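PDB 3DZM: hypothetical conserved protein, which is of unknown function but forms a calcium-binding, antiparallel beta-barrel in the outer membrane of Thermus thermophilus. Local coordinates for residues G18-F23 / K205-A210; V46-S51 / Q80-S85; V107-F112 / N133-G138; Q164-R169 / V183-S188. All coordinates share one frame; numbering follows the deposited sequence.

Contact 1: G18-F23 / K205-A210. With C8E ((hydroxyethyloxy)tri(ethyloxy)octane), chain E.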
# COMPACT_ATOMS: atom_id res chain seq x y z
N GLY A 18 6.25 9.30 -0.01
CA GLY A 18 7.38 8.41 -0.21
C GLY A 18 7.03 7.07 -0.77
O GLY A 18 6.12 6.92 -1.58
N PHE A 19 7.77 6.06 -0.35
CA PHE A 19 7.64 4.77 -1.03
C PHE A 19 6.83 3.73 -0.20
O PHE A 19 7.03 3.57 1.00
CB PHE A 19 9.01 4.26 -1.48
CG PHE A 19 8.98 2.93 -2.19
CD1 PHE A 19 9.13 2.87 -3.58
CD2 PHE A 19 8.82 1.74 -1.47
CE1 PHE A 19 9.11 1.64 -4.24
CE2 PHE A 19 8.80 0.51 -2.12
CZ PHE A 19 8.94 0.47 -3.51
N TYR A 20 5.83 3.14 -0.85
CA TYR A 20 5.07 2.03 -0.33
C TYR A 20 4.78 1.04 -1.43
O TYR A 20 3.65 0.81 -1.78
CB TYR A 20 3.76 2.47 0.29
CG TYR A 20 3.13 1.40 1.15
CD1 TYR A 20 3.59 1.19 2.45
CD2 TYR A 20 2.13 0.57 0.65
CE1 TYR A 20 3.05 0.19 3.24
CE2 TYR A 20 1.56 -0.43 1.45
CZ TYR A 20 2.04 -0.61 2.75
OH TYR A 20 1.52 -1.59 3.55
N GLY A 21 5.83 0.45 -1.98
CA GLY A 21 5.66 -0.42 -3.13
C GLY A 21 5.40 0.35 -4.40
O GLY A 21 4.95 -0.21 -5.40
N GLY A 22 5.70 1.64 -4.37
CA GLY A 22 5.31 2.56 -5.40
C GLY A 22 5.28 3.91 -4.75
O GLY A 22 5.27 3.96 -3.54
N PHE A 23 5.30 4.99 -5.54
CA PHE A 23 5.16 6.33 -4.95
C PHE A 23 3.70 6.62 -4.55
O PHE A 23 2.75 6.09 -5.14
CB PHE A 23 5.70 7.42 -5.85
CG PHE A 23 5.81 8.76 -5.17
CD1 PHE A 23 6.95 9.08 -4.40
CD2 PHE A 23 4.79 9.71 -5.28
CE1 PHE A 23 7.08 10.32 -3.76
CE2 PHE A 23 4.90 10.94 -4.64
CZ PHE A 23 6.05 11.25 -3.88
N LYS A 205 8.28 0.24 3.45
CA LYS A 205 7.66 1.55 3.58
C LYS A 205 8.72 2.53 4.02
O LYS A 205 9.38 2.32 5.05
CB LYS A 205 6.52 1.54 4.61
CG LYS A 205 6.12 2.93 5.12
CD LYS A 205 5.77 2.90 6.61
CE LYS A 205 4.75 1.83 6.95
NZ LYS A 205 3.99 2.19 8.20
N LEU A 206 8.86 3.60 3.25
CA LEU A 206 9.84 4.66 3.50
C LEU A 206 9.22 6.05 3.21
O LEU A 206 9.04 6.43 2.06
CB LEU A 206 11.03 4.37 2.61
CG LEU A 206 12.32 5.19 2.65
CD1 LEU A 206 12.70 5.60 4.06
CD2 LEU A 206 13.40 4.36 2.01
N ARG A 207 8.85 6.79 4.26
CA ARG A 207 8.18 8.08 4.06
C ARG A 207 8.80 9.25 4.83
O ARG A 207 9.25 9.05 5.95
CB ARG A 207 6.69 8.00 4.41
CG ARG A 207 5.85 7.19 3.48
CD ARG A 207 4.37 7.28 3.89
NE ARG A 207 3.51 6.39 3.11
CZ ARG A 207 2.90 5.32 3.61
NH1 ARG A 207 3.03 4.99 4.89
NH2 ARG A 207 2.14 4.56 2.81
N LEU A 208 8.80 10.45 4.22
CA LEU A 208 9.05 11.72 4.92
C LEU A 208 7.76 12.50 4.97
O LEU A 208 6.96 12.43 4.05
CB LEU A 208 10.11 12.57 4.25
CG LEU A 208 11.44 11.84 4.10
CD1 LEU A 208 12.47 12.66 3.34
CD2 LEU A 208 11.97 11.39 5.47
N GLY A 209 7.55 13.22 6.06
CA GLY A 209 6.34 13.99 6.21
C GLY A 209 6.38 14.88 7.42
O GLY A 209 7.43 15.07 8.00
N ALA A 210 5.24 15.43 7.80
CA ALA A 210 5.17 16.37 8.89
C ALA A 210 3.95 16.09 9.73
O ALA A 210 2.97 15.56 9.22
CB ALA A 210 5.11 17.80 8.33
C1 C8E E . 13.55 -5.99 2.39
C2 C8E E . 12.32 -6.89 2.60
C3 C8E E . 11.93 -7.71 1.36
C4 C8E E . 12.16 -9.22 1.57
C5 C8E E . 11.30 -10.12 0.67
C6 C8E E . 12.02 -10.75 -0.54
C7 C8E E . 11.52 -10.20 -1.88
C8 C8E E . 10.27 -9.33 -1.69
O9 C8E E . 9.36 -9.34 -2.78
C10 C8E E . 8.15 -10.00 -2.45
C11 C8E E . 6.97 -9.53 -3.31
O12 C8E E . 6.24 -8.51 -2.65
C13 C8E E . 5.45 -7.75 -3.55
C14 C8E E . 5.24 -6.31 -3.06
O15 C8E E . 5.65 -5.40 -4.06
C16 C8E E . 5.71 -4.06 -3.61
C17 C8E E . 4.30 -3.49 -3.45
O18 C8E E . 3.86 -2.84 -4.64
C19 C8E E . 3.37 -3.74 -5.60
C20 C8E E . 2.22 -4.51 -4.96
O21 C8E E . 1.02 -3.81 -5.13
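F19 and L206 form an antiparallel hydrogen-bonded pair, F19 N donating to L206 O (2.7 Å) and L206 N donating back to F19 O (2.9 Å, 171° at the hydrogen). One residue before F19, G18 lies against R207 with its CA 3.4 Å from L206 O, in space that a side chain could not share. F19 and L206 turn to the exposed face of the sheet, whereas Y20, K205 and R207 fill the buried one. With CG set opposite the backbone N (chi1 -165°), the Y20 ring stands beside both cationic side chains. K205 CB meets the ring's edge at CD1 (3.7 Å). R207 NH2 approaches CD1 obliquely, also at 3.7 Å, its guanidinium turned only 10° from the ring plane. Beyond these contacts Y20 OH bonds D160 and Y162, and K205 NZ reaches the hydroxyl of Y104. A leucine in place of Y20 would probably leave D160 and Y162 without that hydroxyl partner and R207 freer to turn. Before the corner at G18 the pairing belongs to strand 10-17, where A17 bonds L208, while K205 and R207 also join strand 202-213 to strand 151-172 through G158 and D156.

Contact 2: V46-S51 / Q80-S85. With C8E ((hydroxyethyloxy)tri(ethyloxy)octane), chain E.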
# COMPACT_ATOMS: atom_id res chain seq x y z
N VAL A 46 -4.16 6.34 6.41
CA VAL A 46 -4.54 5.79 5.12
C VAL A 46 -3.49 6.14 4.10
O VAL A 46 -2.97 7.26 4.12
CB VAL A 46 -5.97 6.21 4.69
CG1 VAL A 46 -6.10 7.70 4.68
CG2 VAL A 46 -6.29 5.64 3.37
N GLY A 47 -3.12 5.17 3.27
CA GLY A 47 -2.14 5.39 2.23
C GLY A 47 -2.69 5.14 0.83
O GLY A 47 -3.47 4.21 0.60
N PHE A 48 -2.31 6.00 -0.11
CA PHE A 48 -2.52 5.74 -1.53
C PHE A 48 -1.15 5.67 -2.17
O PHE A 48 -0.30 6.53 -1.87
CB PHE A 48 -3.29 6.86 -2.20
CG PHE A 48 -4.61 7.14 -1.56
CD1 PHE A 48 -5.76 6.49 -2.01
CD2 PHE A 48 -4.73 8.06 -0.51
CE1 PHE A 48 -7.01 6.75 -1.42
CE2 PHE A 48 -5.97 8.32 0.08
CZ PHE A 48 -7.11 7.66 -0.38
N ALA A 49 -0.93 4.68 -3.05
CA ALA A 49 0.33 4.64 -3.81
C ALA A 49 0.06 4.00 -5.12
O ALA A 49 -0.84 3.18 -5.23
CB ALA A 49 1.42 3.84 -3.05
N THR A 50 0.88 4.34 -6.12
CA THR A 50 0.90 3.61 -7.38
C THR A 50 1.48 2.23 -7.16
O THR A 50 2.26 2.00 -6.25
CB THR A 50 1.84 4.23 -8.39
OG1 THR A 50 1.71 5.64 -8.37
CG2 THR A 50 1.51 3.72 -9.79
N SER A 51 1.15 1.32 -8.06
CA SER A 51 1.70 0.00 -7.96
C SER A 51 1.67 -0.59 -9.33
O SER A 51 0.96 -0.14 -10.19
CB SER A 51 0.91 -0.86 -6.97
OG SER A 51 1.04 -2.23 -7.28
N GLN A 80 -2.88 0.28 -8.22
CA GLN A 80 -2.81 1.09 -7.01
C GLN A 80 -3.00 0.26 -5.74
O GLN A 80 -3.55 -0.85 -5.81
CB GLN A 80 -3.82 2.20 -7.07
CG GLN A 80 -5.20 1.70 -7.32
CD GLN A 80 -6.22 2.78 -7.16
OE1 GLN A 80 -6.26 3.71 -7.94
NE2 GLN A 80 -7.07 2.65 -6.15
N ASN A 81 -2.51 0.79 -4.60
CA ASN A 81 -2.80 0.23 -3.27
C ASN A 81 -3.37 1.30 -2.42
O ASN A 81 -2.82 2.41 -2.38
CB ASN A 81 -1.58 -0.36 -2.59
CG ASN A 81 -1.09 -1.60 -3.26
OD1 ASN A 81 -1.78 -2.60 -3.31
ND2 ASN A 81 0.11 -1.56 -3.77
N VAL A 82 -4.50 0.98 -1.77
CA VAL A 82 -5.05 1.81 -0.71
C VAL A 82 -4.93 0.97 0.57
O VAL A 82 -5.33 -0.18 0.60
CB VAL A 82 -6.51 2.26 -0.99
CG1 VAL A 82 -7.07 3.09 0.17
CG2 VAL A 82 -6.56 3.05 -2.26
N THR A 83 -4.34 1.55 1.61
CA THR A 83 -3.91 0.82 2.78
C THR A 83 -4.39 1.50 4.04
O THR A 83 -4.00 2.64 4.33
CB THR A 83 -2.38 0.81 2.87
OG1 THR A 83 -1.82 0.55 1.58
CG2 THR A 83 -1.91 -0.23 3.89
N LEU A 84 -5.24 0.81 4.79
CA LEU A 84 -5.70 1.28 6.09
C LEU A 84 -4.84 0.60 7.10
O LEU A 84 -4.62 -0.61 7.03
CB LEU A 84 -7.16 0.92 6.32
CG LEU A 84 -8.09 1.98 5.75
CD1 LEU A 84 -7.92 2.00 4.26
CD2 LEU A 84 -9.51 1.70 6.10
N SER A 85 -4.33 1.38 8.02
CA SER A 85 -3.39 0.85 8.98
C SER A 85 -3.65 1.36 10.42
O SER A 85 -4.12 2.46 10.64
CB SER A 85 -1.95 1.14 8.52
OG SER A 85 -1.48 2.28 9.21
C1 C8E E . 13.55 -5.99 2.39
C2 C8E E . 12.32 -6.89 2.60
C3 C8E E . 11.93 -7.71 1.36
C4 C8E E . 12.16 -9.22 1.57
C5 C8E E . 11.30 -10.12 0.67
C6 C8E E . 12.02 -10.75 -0.54
C7 C8E E . 11.52 -10.20 -1.88
C8 C8E E . 10.27 -9.33 -1.69
O9 C8E E . 9.36 -9.34 -2.78
C10 C8E E . 8.15 -10.00 -2.45
C11 C8E E . 6.97 -9.53 -3.31
O12 C8E E . 6.24 -8.51 -2.65
C13 C8E E . 5.45 -7.75 -3.55
C14 C8E E . 5.24 -6.31 -3.06
O15 C8E E . 5.65 -5.40 -4.06
C16 C8E E . 5.71 -4.06 -3.61
C17 C8E E . 4.30 -3.49 -3.45
O18 C8E E . 3.86 -2.84 -4.64
C19 C8E E . 3.37 -3.74 -5.60
C20 C8E E . 2.22 -4.51 -4.96
O21 C8E E . 1.02 -3.81 -5.13
O HOH W 1 1.99 0.51 -3.95
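The close-fitting part is the ladder from G47–T83 to A49–N81, two hydrogen-bonded pairs on the buried face. G47 N donates to T83 O (2.9 Å), T83 N returns to a lone pair of G47 O, and A49 and N81 exchange bonds likewise. Small residues, G47 and A49, lie here opposite the polar T83 and N81, whose side-chain ends turn on to N110. The face bearing V46, F48, V82 and L84 is more exposed and apolar: F48 and V82 run side by side, F48 CD1 lying 3.5 Å from V82 CG2, and V46 CG2 meets L84 CD1 less closely (4.1 Å). At T50–Q80 the backbones stay close but the side chains diverge. A detergent end and a water occupy this margin. Held beside its own backbone N (chi1 -69°), the N81 amide gives one N-H almost straight to O21 of C8E (chain E) (2.8 Å, 175°) and the other to the water, which itself donates to T50 O. S51 OG shares a hydrogen bond with the same O21 at 2.7 Å. Strand 23-32 flanks strand 40-50, with V46 bonded to L27 and F48 to G25, and strand 100-117 flanks strand 76-90, where Q80 bonds S113.

Contact 3: V107-F112 / N133-G138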
# COMPACT_ATOMS: atom_id res chain seq x y z
N VAL A 107 -1.37 -3.64 12.42
CA VAL A 107 -2.21 -4.39 11.52
C VAL A 107 -2.55 -3.50 10.29
O VAL A 107 -2.59 -2.28 10.38
CB VAL A 107 -3.46 -4.84 12.34
CG1 VAL A 107 -4.38 -3.66 12.57
CG2 VAL A 107 -4.18 -5.97 11.68
N ARG A 108 -2.75 -4.11 9.13
CA ARG A 108 -3.10 -3.35 7.90
C ARG A 108 -4.24 -4.00 7.14
O ARG A 108 -4.44 -5.22 7.22
CB ARG A 108 -1.94 -3.32 6.89
CG ARG A 108 -0.71 -2.60 7.28
CD ARG A 108 -0.03 -3.27 8.42
NE ARG A 108 0.11 -2.26 9.46
CZ ARG A 108 1.27 -1.75 9.79
NH1 ARG A 108 1.37 -0.83 10.71
NH2 ARG A 108 2.34 -2.21 9.17
N TYR A 109 -4.97 -3.19 6.39
CA TYR A 109 -5.94 -3.69 5.42
C TYR A 109 -5.69 -2.98 4.11
O TYR A 109 -5.80 -1.76 4.03
CB TYR A 109 -7.39 -3.49 5.90
CG TYR A 109 -7.61 -3.94 7.32
CD1 TYR A 109 -8.14 -5.19 7.59
CD2 TYR A 109 -7.28 -3.11 8.43
CE1 TYR A 109 -8.35 -5.62 8.92
CE2 TYR A 109 -7.48 -3.53 9.76
CZ TYR A 109 -8.02 -4.79 9.98
OH TYR A 109 -8.24 -5.26 11.25
N ASN A 110 -5.33 -3.74 3.09
CA ASN A 110 -5.04 -3.19 1.78
C ASN A 110 -6.06 -3.47 0.69
O ASN A 110 -6.57 -4.60 0.54
CB ASN A 110 -3.71 -3.72 1.30
CG ASN A 110 -3.13 -2.92 0.17
OD1 ASN A 110 -2.68 -1.80 0.36
ND2 ASN A 110 -3.11 -3.49 -1.01
N PHE A 111 -6.34 -2.44 -0.09
CA PHE A 111 -7.15 -2.59 -1.30
C PHE A 111 -6.27 -2.44 -2.53
O PHE A 111 -5.88 -1.35 -2.89
CB PHE A 111 -8.37 -1.65 -1.25
CG PHE A 111 -9.17 -1.84 -0.03
CD1 PHE A 111 -10.21 -2.77 -0.00
CD2 PHE A 111 -8.78 -1.23 1.17
CE1 PHE A 111 -10.91 -3.00 1.18
CE2 PHE A 111 -9.46 -1.48 2.35
CZ PHE A 111 -10.52 -2.36 2.37
N PHE A 112 -5.91 -3.57 -3.11
CA PHE A 112 -5.15 -3.60 -4.35
C PHE A 112 -6.04 -3.67 -5.58
O PHE A 112 -7.05 -4.35 -5.59
CB PHE A 112 -4.20 -4.80 -4.39
CG PHE A 112 -3.65 -5.10 -5.77
CD1 PHE A 112 -2.56 -4.41 -6.26
CD2 PHE A 112 -4.26 -6.03 -6.59
CE1 PHE A 112 -2.07 -4.66 -7.51
CE2 PHE A 112 -3.77 -6.29 -7.88
CZ PHE A 112 -2.67 -5.60 -8.33
N ASN A 133 -8.28 -7.83 -1.75
CA ASN A 133 -8.28 -7.15 -0.45
C ASN A 133 -7.57 -8.00 0.57
O ASN A 133 -7.99 -9.11 0.84
CB ASN A 133 -9.69 -6.90 0.04
CG ASN A 133 -10.50 -6.10 -0.94
OD1 ASN A 133 -9.98 -5.58 -1.91
ND2 ASN A 133 -11.79 -6.03 -0.70
N GLN A 134 -6.50 -7.47 1.16
CA GLN A 134 -5.68 -8.30 2.03
C GLN A 134 -5.49 -7.77 3.41
O GLN A 134 -5.48 -6.58 3.64
CB GLN A 134 -4.34 -8.60 1.40
CG GLN A 134 -4.41 -8.96 -0.04
CD GLN A 134 -3.04 -9.09 -0.65
OE1 GLN A 134 -2.66 -8.27 -1.48
NE2 GLN A 134 -2.28 -10.11 -0.24
N LEU A 135 -5.34 -8.70 4.34
CA LEU A 135 -5.03 -8.39 5.70
C LEU A 135 -3.50 -8.46 5.83
O LEU A 135 -2.90 -9.39 5.37
CB LEU A 135 -5.77 -9.39 6.62
CG LEU A 135 -5.28 -9.48 8.06
CD1 LEU A 135 -5.58 -8.18 8.80
CD2 LEU A 135 -5.92 -10.62 8.76
N GLY A 136 -2.88 -7.44 6.41
CA GLY A 136 -1.45 -7.44 6.65
C GLY A 136 -0.96 -7.17 8.07
O GLY A 136 -1.68 -6.65 8.93
N LEU A 137 0.29 -7.53 8.33
CA LEU A 137 0.96 -7.16 9.58
C LEU A 137 2.25 -6.46 9.30
O LEU A 137 2.84 -6.64 8.23
CB LEU A 137 1.28 -8.37 10.41
CG LEU A 137 0.03 -9.13 10.83
CD1 LEU A 137 0.41 -10.53 11.39
CD2 LEU A 137 -0.75 -8.27 11.85
N GLY A 138 2.69 -5.66 10.25
CA GLY A 138 3.92 -4.92 10.02
C GLY A 138 4.54 -4.28 11.24
O GLY A 138 3.95 -4.19 12.32
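R108 pairs with G136, and N110 with Q134, through four main-chain hydrogen bonds. The R108–G136 bonds are short, R108 N to G136 O being 2.8 Å, yet each donor sits more than 40° above the plane of the carbonyl it meets. In the N110–Q134 pair both donors lie in the carbonyl plane, with N110 N 2.9 Å from Q134 O. Apolar contacts gather on the exposed face, where L135 CD1 is central: V107 CG2 touches it at 3.9 Å, and Y109 CE1, from a ring lying alongside, at 3.8 Å. Further along, the F111 ring and the N133 amide cross with their planes 65° apart. Charge belongs to the buried face. Bends at chi2 and chi3 bring R108 across to G138 of the neighbouring strand, where G138 O lies above one guanidinium face and NH2 comes 3.3 Å from G138 CA. From there NH2 forms a salt bridge to D160 and NH1 another to D87, with NE held weakly by V107 O. A methionine in place of R108 would probably leave both carboxylates without the cation they share. This beta hairpin of strands 100-117 and 127-148, largely apolar outside, charged or amide-bearing inside, is characteristic of a transmembrane beta-barrel wall.

Contact 4: Q164-R169 / V183-S188. With C8E ((hydroxyethyloxy)tri(ethyloxy)octane), chain F.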
# COMPACT_ATOMS: atom_id res chain seq x y z
N GLN A 164 -1.93 -13.74 1.17
CA GLN A 164 -2.66 -13.92 -0.07
C GLN A 164 -4.15 -14.12 0.19
O GLN A 164 -4.57 -14.81 1.12
CB GLN A 164 -2.12 -15.11 -0.88
CG GLN A 164 -2.16 -16.40 -0.12
CD GLN A 164 -1.57 -17.62 -0.85
OE1 GLN A 164 -0.61 -17.51 -1.61
NE2 GLN A 164 -2.15 -18.80 -0.58
N ALA A 165 -4.94 -13.48 -0.66
CA ALA A 165 -6.37 -13.47 -0.59
C ALA A 165 -6.96 -13.85 -1.95
O ALA A 165 -6.24 -14.17 -2.88
CB ALA A 165 -6.81 -12.12 -0.22
N CYS A 166 -8.28 -13.78 -2.07
CA CYS A 166 -8.92 -14.04 -3.35
C CYS A 166 -8.62 -12.91 -4.33
O CYS A 166 -8.32 -11.79 -3.91
CB CYS A 166 -10.44 -14.22 -3.16
SG CYS A 166 -10.90 -15.77 -2.38
N PHE A 167 -8.69 -13.21 -5.62
CA PHE A 167 -8.63 -12.20 -6.68
C PHE A 167 -9.96 -12.07 -7.41
O PHE A 167 -10.62 -13.06 -7.63
CB PHE A 167 -7.61 -12.59 -7.73
CG PHE A 167 -6.22 -12.50 -7.27
CD1 PHE A 167 -5.60 -11.27 -7.16
CD2 PHE A 167 -5.52 -13.63 -6.94
CE1 PHE A 167 -4.30 -11.18 -6.75
CE2 PHE A 167 -4.22 -13.55 -6.52
CZ PHE A 167 -3.61 -12.33 -6.43
N THR A 168 -10.32 -10.86 -7.80
CA THR A 168 -11.56 -10.65 -8.56
C THR A 168 -11.24 -9.95 -9.87
O THR A 168 -10.71 -8.86 -9.85
CB THR A 168 -12.48 -9.77 -7.76
OG1 THR A 168 -12.81 -10.45 -6.55
CG2 THR A 168 -13.74 -9.49 -8.52
N ARG A 169 -11.53 -10.60 -11.00
CA ARG A 169 -11.32 -10.03 -12.34
C ARG A 169 -12.62 -9.42 -12.93
O ARG A 169 -13.70 -9.97 -12.79
CB ARG A 169 -10.66 -11.08 -13.30
CG ARG A 169 -9.73 -10.53 -14.44
CD ARG A 169 -8.46 -11.45 -14.80
NE ARG A 169 -7.26 -10.66 -15.20
CZ ARG A 169 -6.02 -11.10 -15.47
NH1 ARG A 169 -5.66 -12.40 -15.41
NH2 ARG A 169 -5.11 -10.19 -15.79
N VAL A 183 -10.74 -16.05 -8.33
CA VAL A 183 -10.05 -17.27 -7.95
C VAL A 183 -9.64 -17.14 -6.52
O VAL A 183 -9.27 -16.06 -6.07
CB VAL A 183 -8.76 -17.49 -8.71
CG1 VAL A 183 -8.47 -18.99 -8.78
CG2 VAL A 183 -8.84 -16.89 -10.10
N CYS A 184 -9.69 -18.24 -5.80
CA CYS A 184 -9.26 -18.24 -4.43
C CYS A 184 -8.05 -19.15 -4.21
O CYS A 184 -7.71 -19.97 -5.06
CB CYS A 184 -10.42 -18.63 -3.53
SG CYS A 184 -11.67 -17.35 -3.44
N PRO A 185 -7.36 -18.96 -3.09
CA PRO A 185 -6.45 -20.03 -2.68
C PRO A 185 -7.34 -21.01 -1.97
O PRO A 185 -8.04 -20.59 -1.04
CB PRO A 185 -5.53 -19.33 -1.67
CG PRO A 185 -6.06 -17.91 -1.51
CD PRO A 185 -7.43 -17.89 -2.09
N GLY A 186 -7.39 -22.27 -2.41
CA GLY A 186 -6.65 -22.72 -3.57
C GLY A 186 -7.55 -23.38 -4.61
O GLY A 186 -7.73 -24.60 -4.62
N ASP A 187 -8.13 -22.56 -5.47
CA ASP A 187 -8.85 -23.04 -6.64
C ASP A 187 -7.84 -23.37 -7.73
O ASP A 187 -6.64 -23.33 -7.50
CB ASP A 187 -9.81 -21.97 -7.17
CG ASP A 187 -10.79 -21.53 -6.13
OD1 ASP A 187 -10.71 -22.08 -5.00
OD2 ASP A 187 -11.64 -20.64 -6.42
N SER A 188 -8.34 -23.68 -8.91
CA SER A 188 -7.50 -24.25 -9.93
C SER A 188 -6.34 -23.33 -10.29
O SER A 188 -5.20 -23.60 -9.94
CB SER A 188 -8.31 -24.59 -11.18
OG SER A 188 -7.57 -25.44 -12.04
C1 C8E F . 5.39 -9.71 9.81
C2 C8E F . 5.50 -11.22 10.14
C3 C8E F . 4.50 -12.18 9.46
C4 C8E F . 5.14 -13.53 9.08
C5 C8E F . 5.03 -13.95 7.59
C6 C8E F . 5.10 -15.47 7.30
C7 C8E F . 4.37 -15.90 6.02
C8 C8E F . 3.74 -17.30 6.06
O9 C8E F . 2.46 -17.38 5.44
C10 C8E F . 2.44 -17.02 4.06
C11 C8E F . 1.03 -16.94 3.42
O12 C8E F . 0.93 -15.97 2.37
C13 C8E F . 0.90 -16.48 1.04
C14 C8E F . 1.75 -15.67 0.04
O15 C8E F . 0.93 -15.03 -0.95
C16 C8E F . 1.42 -14.99 -2.29
C17 C8E F . 2.15 -13.68 -2.63
O18 C8E F . 2.42 -13.50 -4.02
C19 C8E F . 1.83 -12.31 -4.52
C20 C8E F . 2.12 -12.01 -6.01
O21 C8E F . 0.91 -12.03 -6.77
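A covalent link joins C166 to C184, SG to SG at 2.1 Å. Both sulfurs sit beside their own backbone N, opposite the carbonyl carbon (chi1 -73° and -71°), and the bridge torsion of 108° makes it right-handed. The disulfide lies one residue beyond the F167–V183 pair, the single antiparallel bridge between the segments.

Main-chain hydrogen bonds complete that pair. F167 N points almost straight at V183 O (2.9 Å), while V183 N reaches F167 O less directly, at 3.1 Å. Beyond C184 the chain bends through a turn that contains a cis peptide between P185 and G186. D187 N closes this turn on C184 O (2.7 Å), and the D187 carboxylate adds a weak bond from C184 N.

Packing is lighter. The P185 ring leans toward the other segment, its CD 4.1 Å from C166 SG and about as far from A165 O. Q164 slides past P185 in the opposite direction and runs against the detergent C8E (chain F). F167 points its ring away from 183-188, onto V193 of helix 190-196 and I130 of strand 127-148. Y190 of the same helix bonds A165 O, and C166 O takes a bond from S132.

With few side-chain contacts and two backbone bonds, the disulfide is the strong element: it fixes the start of the loop after strand 178-183 to strand 151-172, consistent with an oxidising setting outside the cytoplasm.

Contact 1 opens near the N terminus at 18-23 and closes almost at the C terminus at 205-210, so it brackets the other three and joins the first part of the barrel to its last strand. Within that span contacts 2, 3 and 4 follow in series, none crossing another: 46-51 with 80-85, then the hairpin contact 107-112 with 133-138, then 164-169 with 183-188 beyond it. Neighbours meet edge to edge in one sheet. Contact 1 touches contact 2 where F23 O faces T50 N, contact 2 touches contact 3 through V82 and F111, and N133 packs on A165 between contacts 3 and 4. One detergent, C8E chain E, borders contacts 1 and 2.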